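Local coordinates for LPXTG cell wall surface protein (Streptococcus gordonii, PDB 4IGB), which is a peptidoglycan-anchored surface protein that probably acts as a streptococcal adhesin, the piece described here comprising its N-terminal N1 and N2 domains, at residues B[28-33]-B[144-149]; B[150-155]-B[281-286]; B[79-84]-B[123-128]. One frame throughout, in Å; residues are numbered along the deposited sequence.

Contact 1. Residues B[28-33]-B[144-149]. With SO4 (sulfate ion), chain J.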
loop_
_atom_site.group_PDB
_atom_site.type_symbol
_atom_site.label_atom_id
_atom_site.label_comp_id
_atom_site.label_asym_id
_atom_site.label_seq_id
_atom_site.Cartn_x
_atom_site.Cartn_y
_atom_site.Cartn_z
ATOM N N ILE B 28 4.846 8.060 -5.085
ATOM C CA ILE B 28 4.789 7.068 -4.016
ATOM C C ILE B 28 5.846 5.990 -4.254
ATOM O O ILE B 28 6.419 5.895 -5.338
ATOM C CB ILE B 28 3.389 6.467 -3.857
ATOM C CG1 ILE B 28 2.940 5.818 -5.158
ATOM C CG2 ILE B 28 2.417 7.551 -3.413
ATOM C CD1 ILE B 28 1.550 5.263 -5.117
ATOM N N ARG B 29 6.141 5.198 -3.230
ATOM C CA ARG B 29 7.115 4.137 -3.414
ATOM C C ARG B 29 6.465 2.878 -3.941
ATOM O O ARG B 29 5.527 2.360 -3.339
ATOM C CB ARG B 29 7.813 3.802 -2.110
ATOM C CG ARG B 29 8.752 2.636 -2.286
ATOM C CD ARG B 29 9.663 2.489 -1.104
ATOM N NE ARG B 29 10.748 1.573 -1.432
ATOM C CZ ARG B 29 11.853 1.451 -0.715
ATOM N NH1 ARG B 29 12.022 2.207 0.371
ATOM N NH2 ARG B 29 12.787 0.584 -1.095
ATOM N N LYS B 30 6.984 2.370 -5.049
ATOM C CA LYS B 30 6.510 1.105 -5.585
ATOM C C LYS B 30 7.458 0.003 -5.134
ATOM O O LYS B 30 8.661 0.059 -5.399
ATOM C CB LYS B 30 6.447 1.154 -7.108
ATOM C CG LYS B 30 5.800 -0.065 -7.765
ATOM C CD LYS B 30 5.684 0.143 -9.284
ATOM C CE LYS B 30 4.622 -0.774 -9.889
ATOM N NZ LYS B 30 4.661 -0.739 -11.378
ATOM N N PHE B 31 6.927 -1.000 -4.446
ATOM C CA PHE B 31 7.787 -2.053 -3.932
ATOM C C PHE B 31 8.324 -2.949 -5.051
ATOM O O PHE B 31 7.748 -3.029 -6.137
ATOM C CB PHE B 31 7.038 -2.893 -2.896
ATOM C CG PHE B 31 6.811 -2.184 -1.590
ATOM C CD1 PHE B 31 7.881 -1.708 -0.850
ATOM C CD2 PHE B 31 5.525 -1.995 -1.105
ATOM C CE1 PHE B 31 7.676 -1.052 0.357
ATOM C CE2 PHE B 31 5.309 -1.368 0.098
ATOM C CZ PHE B 31 6.390 -0.887 0.834
ATOM N N ASN B 32 9.413 -3.644 -4.760
ATOM C CA ASN B 32 9.992 -4.598 -5.696
ATOM C C ASN B 32 9.340 -5.971 -5.595
ATOM O O ASN B 32 9.579 -6.720 -4.643
ATOM C CB ASN B 32 11.500 -4.715 -5.460
ATOM C CG ASN B 32 12.220 -3.417 -5.718
ATOM O OD1 ASN B 32 11.974 -2.770 -6.729
ATOM N ND2 ASN B 32 13.104 -3.013 -4.797
ATOM N N LEU B 33 8.514 -6.298 -6.578
ATOM C CA LEU B 33 7.900 -7.612 -6.635
ATOM C C LEU B 33 8.203 -8.170 -8.000
ATOM O O LEU B 33 7.823 -7.576 -9.013
ATOM C CB LEU B 33 6.385 -7.526 -6.438
ATOM C CG LEU B 33 5.842 -7.319 -5.029
ATOM C CD1 LEU B 33 6.374 -6.038 -4.448
ATOM C CD2 LEU B 33 4.321 -7.286 -5.078
ATOM N N LEU B 144 6.476 -7.373 -18.265
ATOM C CA LEU B 144 6.092 -7.077 -19.650
ATOM C C LEU B 144 5.450 -5.697 -19.786
ATOM O O LEU B 144 5.640 -5.025 -20.796
ATOM C CB LEU B 144 5.088 -8.092 -20.202
ATOM C CG LEU B 144 5.395 -9.577 -20.360
ATOM C CD1 LEU B 144 4.457 -10.156 -21.417
ATOM C CD2 LEU B 144 6.854 -9.810 -20.720
ATOM N N TRP B 145 4.667 -5.300 -18.783
ATOM C CA TRP B 145 3.806 -4.126 -18.877
ATOM C C TRP B 145 4.305 -2.977 -18.008
ATOM O O TRP B 145 4.396 -1.841 -18.470
ATOM C CB TRP B 145 2.374 -4.506 -18.495
ATOM C CG TRP B 145 1.938 -5.765 -19.173
ATOM C CD1 TRP B 145 1.553 -6.933 -18.578
ATOM C CD2 TRP B 145 1.866 -5.991 -20.583
ATOM N NE1 TRP B 145 1.236 -7.872 -19.536
ATOM C CE2 TRP B 145 1.422 -7.316 -20.777
ATOM C CE3 TRP B 145 2.134 -5.200 -21.705
ATOM C CZ2 TRP B 145 1.234 -7.868 -22.045
ATOM C CZ3 TRP B 145 1.952 -5.754 -22.972
ATOM C CH2 TRP B 145 1.508 -7.073 -23.127
ATOM N N GLU B 146 4.608 -3.282 -16.749
ATOM C CA GLU B 146 5.204 -2.325 -15.827
ATOM C C GLU B 146 6.309 -3.031 -15.066
ATOM O O GLU B 146 6.338 -4.263 -14.999
ATOM C CB GLU B 146 4.205 -1.860 -14.764
ATOM C CG GLU B 146 2.846 -1.423 -15.235
ATOM C CD GLU B 146 1.926 -1.096 -14.060
ATOM O OE1 GLU B 146 2.396 -1.120 -12.896
ATOM O OE2 GLU B 146 0.734 -0.821 -14.301
ATOM N N SER B 147 7.189 -2.238 -14.467
ATOM C CA SER B 147 8.179 -2.740 -13.532
ATOM C C SER B 147 7.495 -3.239 -12.254
ATOM O O SER B 147 6.465 -2.711 -11.839
ATOM C CB SER B 147 9.170 -1.628 -13.170
ATOM O OG SER B 147 9.992 -1.288 -14.275
ATOM N N ASN B 148 8.066 -4.266 -11.642
ATOM C CA ASN B 148 7.681 -4.630 -10.285
ATOM C C ASN B 148 6.186 -4.873 -10.111
ATOM O O ASN B 148 5.573 -4.389 -9.170
ATOM C CB ASN B 148 8.146 -3.534 -9.326
ATOM C CG ASN B 148 9.639 -3.544 -9.135
ATOM O OD1 ASN B 148 10.223 -4.588 -8.859
ATOM N ND2 ASN B 148 10.272 -2.395 -9.308
ATOM N N ALA B 149 5.594 -5.627 -11.019
ATOM C CA ALA B 149 4.159 -5.771 -10.995
ATOM C C ALA B 149 3.728 -7.217 -11.172
ATOM O O ALA B 149 4.496 -8.065 -11.637
ATOM C CB ALA B 149 3.522 -4.887 -12.078
HETATM S S SO4 J . 3.660 3.123 -11.506
HETATM O O1 SO4 J . 2.784 4.007 -12.271
HETATM O O2 SO4 J . 2.921 1.937 -11.108
HETATM O O3 SO4 J . 4.140 3.839 -10.326
HETATM O O4 SO4 J . 4.786 2.697 -12.339
HETATM O O HOH W 1 5.035 -3.321 -6.776
HETATM O O HOH W 2 7.249 -8.078 -11.678
#
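The backbones of L33 and N148 come within 4.7 Å at their CA atoms, where the chain leaving edge strand 29-30 meets the loop that leads into strand 149-153 of the same antiparallel sheet of the N1 domain. Two waters bridge the backbones here, one between F31 O and N148 O, the other between L33 O and A149 O, and N148 CA adds a CA-H...O contact to L33 O. N148 takes the largest share of the buried surface. N148 CB lies 3.3 Å from F31 O, and its OD1 receives a weak, bent bond from L33 N. The N32 side chain runs beside it in the same direction, with the two amide planes 49° apart.

K30 reaches the loop with an extended chain, its CG anti to the backbone N (chi1 -173°), and crosses E146 at about a right angle. The ammonium group is shared: NZ forms a salt bridge with E146 OE1 at 2.8 Å, approaching on the anti side of the carboxylate, and a weak bond to a sulfate probably left from crystallisation. It also bonds S147 O, 2.7 Å from K30 NZ and met in the carbonyl plane at a C=O...N angle of 158°.

Contact 2. Residues B[150-155]-B[281-286]. With SO4 (sulfate ion), chain J.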
loop_
_atom_site.group_PDB
_atom_site.type_symbol
_atom_site.label_atom_id
_atom_site.label_comp_id
_atom_site.label_asym_id
_atom_site.label_seq_id
_atom_site.Cartn_x
_atom_site.Cartn_y
_atom_site.Cartn_z
ATOM N N PHE B 150 2.494 -7.485 -10.787
ATOM C CA PHE B 150 1.852 -8.745 -11.117
ATOM C C PHE B 150 0.575 -8.495 -11.911
ATOM O O PHE B 150 0.019 -7.388 -11.896
ATOM C CB PHE B 150 1.590 -9.590 -9.866
ATOM C CG PHE B 150 0.787 -8.894 -8.801
ATOM C CD1 PHE B 150 -0.599 -8.908 -8.838
ATOM C CD2 PHE B 150 1.421 -8.249 -7.744
ATOM C CE1 PHE B 150 -1.349 -8.288 -7.847
ATOM C CE2 PHE B 150 0.682 -7.613 -6.751
ATOM C CZ PHE B 150 -0.710 -7.646 -6.794
ATOM N N GLU B 151 0.114 -9.527 -12.603
ATOM C CA GLU B 151 -1.045 -9.415 -13.471
ATOM C C GLU B 151 -2.112 -10.418 -13.083
ATOM O O GLU B 151 -1.814 -11.587 -12.914
ATOM C CB GLU B 151 -0.603 -9.678 -14.907
ATOM C CG GLU B 151 -1.709 -9.704 -15.945
ATOM C CD GLU B 151 -1.145 -9.632 -17.357
ATOM O OE1 GLU B 151 0.080 -9.400 -17.480
ATOM O OE2 GLU B 151 -1.916 -9.814 -18.333
ATOM N N ILE B 152 -3.351 -9.957 -12.931
ATOM C CA ILE B 152 -4.475 -10.846 -12.672
ATOM C C ILE B 152 -5.445 -10.741 -13.833
ATOM O O ILE B 152 -5.747 -9.640 -14.291
ATOM C CB ILE B 152 -5.187 -10.486 -11.365
ATOM C CG1 ILE B 152 -4.194 -10.494 -10.202
ATOM C CG2 ILE B 152 -6.308 -11.463 -11.093
ATOM C CD1 ILE B 152 -4.741 -9.923 -8.926
ATOM N N GLY B 153 -5.925 -11.878 -14.328
ATOM C CA GLY B 153 -6.786 -11.869 -15.501
ATOM C C GLY B 153 -6.818 -13.222 -16.190
ATOM O O GLY B 153 -6.104 -14.144 -15.786
ATOM N N ASN B 154 -7.639 -13.342 -17.234
ATOM C CA ASN B 154 -7.846 -14.626 -17.911
ATOM C C ASN B 154 -7.367 -14.607 -19.363
ATOM O O ASN B 154 -7.823 -15.392 -20.194
ATOM C CB ASN B 154 -9.312 -15.017 -17.859
ATOM C CG ASN B 154 -10.199 -14.060 -18.637
ATOM O OD1 ASN B 154 -9.769 -12.974 -19.025
ATOM N ND2 ASN B 154 -11.443 -14.462 -18.867
ATOM N N VAL B 155 -6.459 -13.694 -19.673
ATOM C CA VAL B 155 -5.821 -13.718 -20.973
ATOM C C VAL B 155 -4.597 -14.624 -20.907
ATOM O O VAL B 155 -3.637 -14.315 -20.202
ATOM C CB VAL B 155 -5.368 -12.318 -21.400
ATOM C CG1 VAL B 155 -4.809 -12.379 -22.800
ATOM C CG2 VAL B 155 -6.535 -11.337 -21.325
ATOM N N ALA B 281 -5.477 -7.092 -15.673
ATOM C CA ALA B 281 -4.975 -5.827 -15.170
ATOM C C ALA B 281 -3.665 -6.047 -14.429
ATOM O O ALA B 281 -3.370 -7.154 -13.966
ATOM C CB ALA B 281 -6.005 -5.163 -14.247
ATOM N N VAL B 282 -2.893 -4.980 -14.306
ATOM C CA VAL B 282 -1.548 -5.071 -13.771
ATOM C C VAL B 282 -1.499 -4.266 -12.485
ATOM O O VAL B 282 -2.039 -3.156 -12.417
ATOM C CB VAL B 282 -0.510 -4.527 -14.790
ATOM C CG1 VAL B 282 0.892 -4.601 -14.226
ATOM C CG2 VAL B 282 -0.590 -5.302 -16.089
ATOM N N PHE B 283 -0.850 -4.822 -11.471
ATOM C CA PHE B 283 -0.815 -4.198 -10.160
ATOM C C PHE B 283 0.579 -4.176 -9.570
ATOM O O PHE B 283 1.343 -5.133 -9.713
ATOM C CB PHE B 283 -1.702 -4.965 -9.181
ATOM C CG PHE B 283 -3.111 -5.139 -9.647
ATOM C CD1 PHE B 283 -4.077 -4.199 -9.332
ATOM C CD2 PHE B 283 -3.472 -6.251 -10.388
ATOM C CE1 PHE B 283 -5.390 -4.358 -9.761
ATOM C CE2 PHE B 283 -4.771 -6.428 -10.817
ATOM C CZ PHE B 283 -5.740 -5.479 -10.503
ATOM N N GLY B 284 0.885 -3.096 -8.866
ATOM C CA GLY B 284 2.034 -3.066 -7.979
ATOM C C GLY B 284 1.556 -2.869 -6.559
ATOM O O GLY B 284 0.362 -2.719 -6.325
ATOM N N LEU B 285 2.468 -2.869 -5.597
ATOM C CA LEU B 285 2.094 -2.506 -4.242
ATOM C C LEU B 285 2.937 -1.317 -3.829
ATOM O O LEU B 285 4.107 -1.233 -4.175
ATOM C CB LEU B 285 2.281 -3.667 -3.268
ATOM C CG LEU B 285 1.540 -4.966 -3.579
ATOM C CD1 LEU B 285 1.926 -6.019 -2.540
ATOM C CD2 LEU B 285 0.042 -4.740 -3.568
ATOM N N TYR B 286 2.336 -0.394 -3.089
ATOM C CA TYR B 286 3.003 0.869 -2.816
ATOM C C TYR B 286 2.873 1.279 -1.352
ATOM O O TYR B 286 2.058 0.727 -0.598
ATOM C CB TYR B 286 2.386 1.980 -3.655
ATOM C CG TYR B 286 2.238 1.705 -5.136
ATOM C CD1 TYR B 286 3.118 2.268 -6.059
ATOM C CD2 TYR B 286 1.197 0.919 -5.621
ATOM C CE1 TYR B 286 2.981 2.031 -7.421
ATOM C CE2 TYR B 286 1.047 0.687 -6.992
ATOM C CZ TYR B 286 1.948 1.241 -7.879
ATOM O OH TYR B 286 1.797 1.008 -9.229
HETATM S S SO4 J . 3.660 3.123 -11.506
HETATM O O1 SO4 J . 2.784 4.007 -12.271
HETATM O O2 SO4 J . 2.921 1.937 -11.108
HETATM O O3 SO4 J . 4.140 3.839 -10.326
HETATM O O4 SO4 J . 4.786 2.697 -12.339
#
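F150, F283 and A281 build this contact between two adjacent inner strands of a six-stranded antiparallel sheet, 149-153 and 280-287, whose short segments run at 147° to each other. F150 and F283 form a hydrogen-bonded pair, F150 N giving to F283 O at 2.8 Å and F283 N to F150 O at 2.7 Å. Two residues along, I152 and A281 repeat the pattern, with I152 N bonded to A281 O at 3.0 Å and A281 N to I152 O at 2.9 Å. Between them E151 and V282 make the non-hydrogen-bonded pair, each sending its CA-H to a carbonyl of the opposite strand.

The side chains of F150, I152, A281 and F283 share one face of the sheet. With chi1 at 55°, F150 CG stands between its own backbone N and carbonyl carbon, and the ring leans across to the partner strand. There F283 CB lies over one face of the ring, 4.0 Å from its centroid in a CH-pi contact, while L285 CG meets the ring edge. The two phenyl rings themselves are slid apart and barely overlap. I152 CD1 extends the apolar patch to F283 CE2, and Y273 of strand 268-274 packs against I152, A281 and F283. E151 turns to the other face, where its OE2 is held by S280 and Y157.

The chemistry is thus divided: four backbone bonds satisfy the N-H and C=O groups of F150, I152, A281 and F283, E151 turns its backbone to strand 135-142, and aromatic and aliphatic carbon fills the space between this sheet and the next.

Contact 3. Residues B[79-84]-B[123-128]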
loop_
_atom_site.group_PDB
_atom_site.type_symbol
_atom_site.label_atom_id
_atom_site.label_comp_id
_atom_site.label_asym_id
_atom_site.label_seq_id
_atom_site.Cartn_x
_atom_site.Cartn_y
_atom_site.Cartn_z
ATOM N N SER B 79 -15.454 -31.662 -18.075
ATOM C CA SER B 79 -16.751 -32.308 -18.226
ATOM C C SER B 79 -17.849 -31.492 -17.576
ATOM O O SER B 79 -19.029 -31.811 -17.715
ATOM C CB SER B 79 -16.742 -33.709 -17.613
ATOM O OG SER B 79 -16.876 -33.650 -16.200
ATOM N N LYS B 80 -17.463 -30.448 -16.849
ATOM C CA LYS B 80 -18.436 -29.656 -16.105
ATOM C C LYS B 80 -18.583 -28.255 -16.670
ATOM O O LYS B 80 -17.841 -27.326 -16.310
ATOM C CB LYS B 80 -18.082 -29.607 -14.622
ATOM C CG LYS B 80 -18.281 -30.920 -13.902
ATOM C CD LYS B 80 -17.864 -30.809 -12.450
ATOM C CE LYS B 80 -18.067 -32.137 -11.720
ATOM N NZ LYS B 80 -17.743 -32.015 -10.272
ATOM N N LYS B 81 -19.552 -28.105 -17.563
ATOM C CA LYS B 81 -19.769 -26.824 -18.209
ATOM C C LYS B 81 -20.590 -25.939 -17.284
ATOM O O LYS B 81 -21.782 -25.717 -17.482
ATOM C CB LYS B 81 -20.399 -27.015 -19.591
ATOM C CG LYS B 81 -19.435 -27.702 -20.565
ATOM C CD LYS B 81 -20.154 -28.465 -21.665
ATOM C CE LYS B 81 -19.157 -29.250 -22.507
ATOM N NZ LYS B 81 -18.231 -30.063 -21.654
ATOM N N GLN B 82 -19.919 -25.445 -16.251
ATOM C CA GLN B 82 -20.565 -24.644 -15.236
ATOM C C GLN B 82 -19.502 -23.951 -14.402
ATOM O O GLN B 82 -18.306 -24.186 -14.584
ATOM C CB GLN B 82 -21.435 -25.528 -14.345
ATOM C CG GLN B 82 -20.663 -26.598 -13.598
ATOM C CD GLN B 82 -21.577 -27.629 -12.969
ATOM O OE1 GLN B 82 -22.696 -27.846 -13.437
ATOM N NE2 GLN B 82 -21.108 -28.268 -11.903
ATOM N N ASP B 83 -19.938 -23.089 -13.495
ATOM C CA ASP B 83 -19.000 -22.362 -12.658
ATOM C C ASP B 83 -18.142 -23.335 -11.873
ATOM O O ASP B 83 -18.607 -24.392 -11.454
ATOM C CB ASP B 83 -19.742 -21.419 -11.716
ATOM C CG ASP B 83 -20.458 -20.312 -12.460
ATOM O OD1 ASP B 83 -20.296 -20.231 -13.699
ATOM O OD2 ASP B 83 -21.172 -19.517 -11.814
ATOM N N GLN B 84 -16.874 -22.993 -11.703
ATOM C CA GLN B 84 -15.983 -23.815 -10.898
ATOM C C GLN B 84 -15.204 -22.950 -9.911
ATOM O O GLN B 84 -14.610 -21.946 -10.289
ATOM C CB GLN B 84 -15.061 -24.657 -11.785
ATOM C CG GLN B 84 -15.838 -25.614 -12.679
ATOM C CD GLN B 84 -14.960 -26.442 -13.593
ATOM O OE1 GLN B 84 -15.360 -26.777 -14.709
ATOM N NE2 GLN B 84 -13.774 -26.794 -13.124
ATOM N N GLN B 123 -17.925 -20.667 -28.131
ATOM C CA GLN B 123 -16.496 -20.626 -27.833
ATOM C C GLN B 123 -16.182 -21.416 -26.555
ATOM O O GLN B 123 -15.333 -22.311 -26.552
ATOM C CB GLN B 123 -16.016 -19.180 -27.711
ATOM C CG GLN B 123 -14.563 -19.034 -27.278
ATOM C CD GLN B 123 -13.586 -19.676 -28.248
ATOM O OE1 GLN B 123 -13.886 -19.842 -29.428
ATOM N NE2 GLN B 123 -12.413 -20.050 -27.750
ATOM N N ALA B 124 -16.896 -21.102 -25.478
ATOM C CA ALA B 124 -16.683 -21.777 -24.194
ATOM C C ALA B 124 -16.838 -23.288 -24.334
ATOM O O ALA B 124 -16.014 -24.053 -23.849
ATOM C CB ALA B 124 -17.646 -21.230 -23.120
ATOM N N GLU B 125 -17.903 -23.710 -25.005
ATOM C CA GLU B 125 -18.163 -25.129 -25.223
ATOM C C GLU B 125 -17.021 -25.770 -26.002
ATOM O O GLU B 125 -16.551 -26.861 -25.681
ATOM C CB GLU B 125 -19.467 -25.297 -25.998
ATOM C CG GLU B 125 -19.732 -26.716 -26.479
ATOM C CD GLU B 125 -20.801 -27.417 -25.663
ATOM O OE1 GLU B 125 -21.032 -26.991 -24.509
ATOM O OE2 GLU B 125 -21.415 -28.383 -26.174
ATOM N N SER B 126 -16.592 -25.072 -27.044
ATOM C CA SER B 126 -15.546 -25.552 -27.922
ATOM C C SER B 126 -14.266 -25.832 -27.127
ATOM O O SER B 126 -13.682 -26.909 -27.242
ATOM C CB SER B 126 -15.298 -24.515 -29.015
ATOM O OG SER B 126 -14.293 -24.934 -29.912
ATOM N N GLU B 127 -13.840 -24.862 -26.317
ATOM C CA GLU B 127 -12.650 -25.022 -25.477
ATOM C C GLU B 127 -12.798 -26.202 -24.518
ATOM O O GLU B 127 -11.894 -27.018 -24.377
ATOM C CB GLU B 127 -12.369 -23.740 -24.685
ATOM C CG GLU B 127 -12.059 -22.537 -25.543
ATOM C CD GLU B 127 -10.709 -22.648 -26.248
ATOM O OE1 GLU B 127 -10.647 -23.272 -27.324
ATOM O OE2 GLU B 127 -9.707 -22.118 -25.727
ATOM N N MET B 128 -13.948 -26.297 -23.864
ATOM C CA MET B 128 -14.181 -27.383 -22.915
ATOM C C MET B 128 -14.071 -28.745 -23.580
ATOM O O MET B 128 -13.526 -29.689 -23.000
ATOM C CB MET B 128 -15.545 -27.226 -22.240
ATOM C CG MET B 128 -15.603 -26.046 -21.279
ATOM S SD MET B 128 -14.565 -26.269 -19.822
ATOM C CE MET B 128 -15.644 -27.270 -18.801
#
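M128 and K81 bring the surface helix 122-129 against the loop that runs from strand 68-75 to strand 84-100. The sulfur-bearing chain of M128 is bent at both chi2 and chi3, which carries its methyl group to the loop backbone: CE lies 3.3 Å from K80 O. The same methyl has the end of the Q84 side chain in front of it, arriving from the opposite direction.

K81 slides past M128 the other way, and its NZ comes to 4.0 Å from M128 CB. Farther back along the lysine, the aliphatic part crosses E125 obliquely, with E125 OE1 3.3 Å from K81 CD. K81 NZ and E125 OE1 stand 5.0 Å apart, so the charged atoms are not in contact. The lysine chain bends at its last torsion (chi4 50°), and NZ makes a weak hydrogen bond to K78 O within its own loop.

The loop is shaped by an inverse gamma turn centred on K81, in which Q82 N donates weakly to K80 O. No hydrogen bond joins loop and helix segments directly, although K78 NZ, just upstream, bonds M128 O. Beneath them, Y118 of strand 103-118 touches K81, A124 and M128, while F170 of strand 170-182 packs on M128 and Q84, seating helix and loop together at the end of these long strands.

Contacts 1 and 2 follow one another along the chain and adjoin, their centres about 10 Å apart. Strand 280-287 is flanked by strands 29-30 and 149-153, so it ties the two contacts into one sheet; F31 N probably bonds to L285 O at 2.8 Å. They share the sulfate, which takes a weak bond from K30 NZ and whose O2 stands doubtfully close to Y286 OH, at 2.4 Å. The sodium ion is more remote, about 11 Å from the E146 side chain and about 10 Å from that of A281. Contact 3, nested within the loop closed by contact 1, is centred about 35 Å from the centre of contact 1 and about 25 Å from that of contact 2.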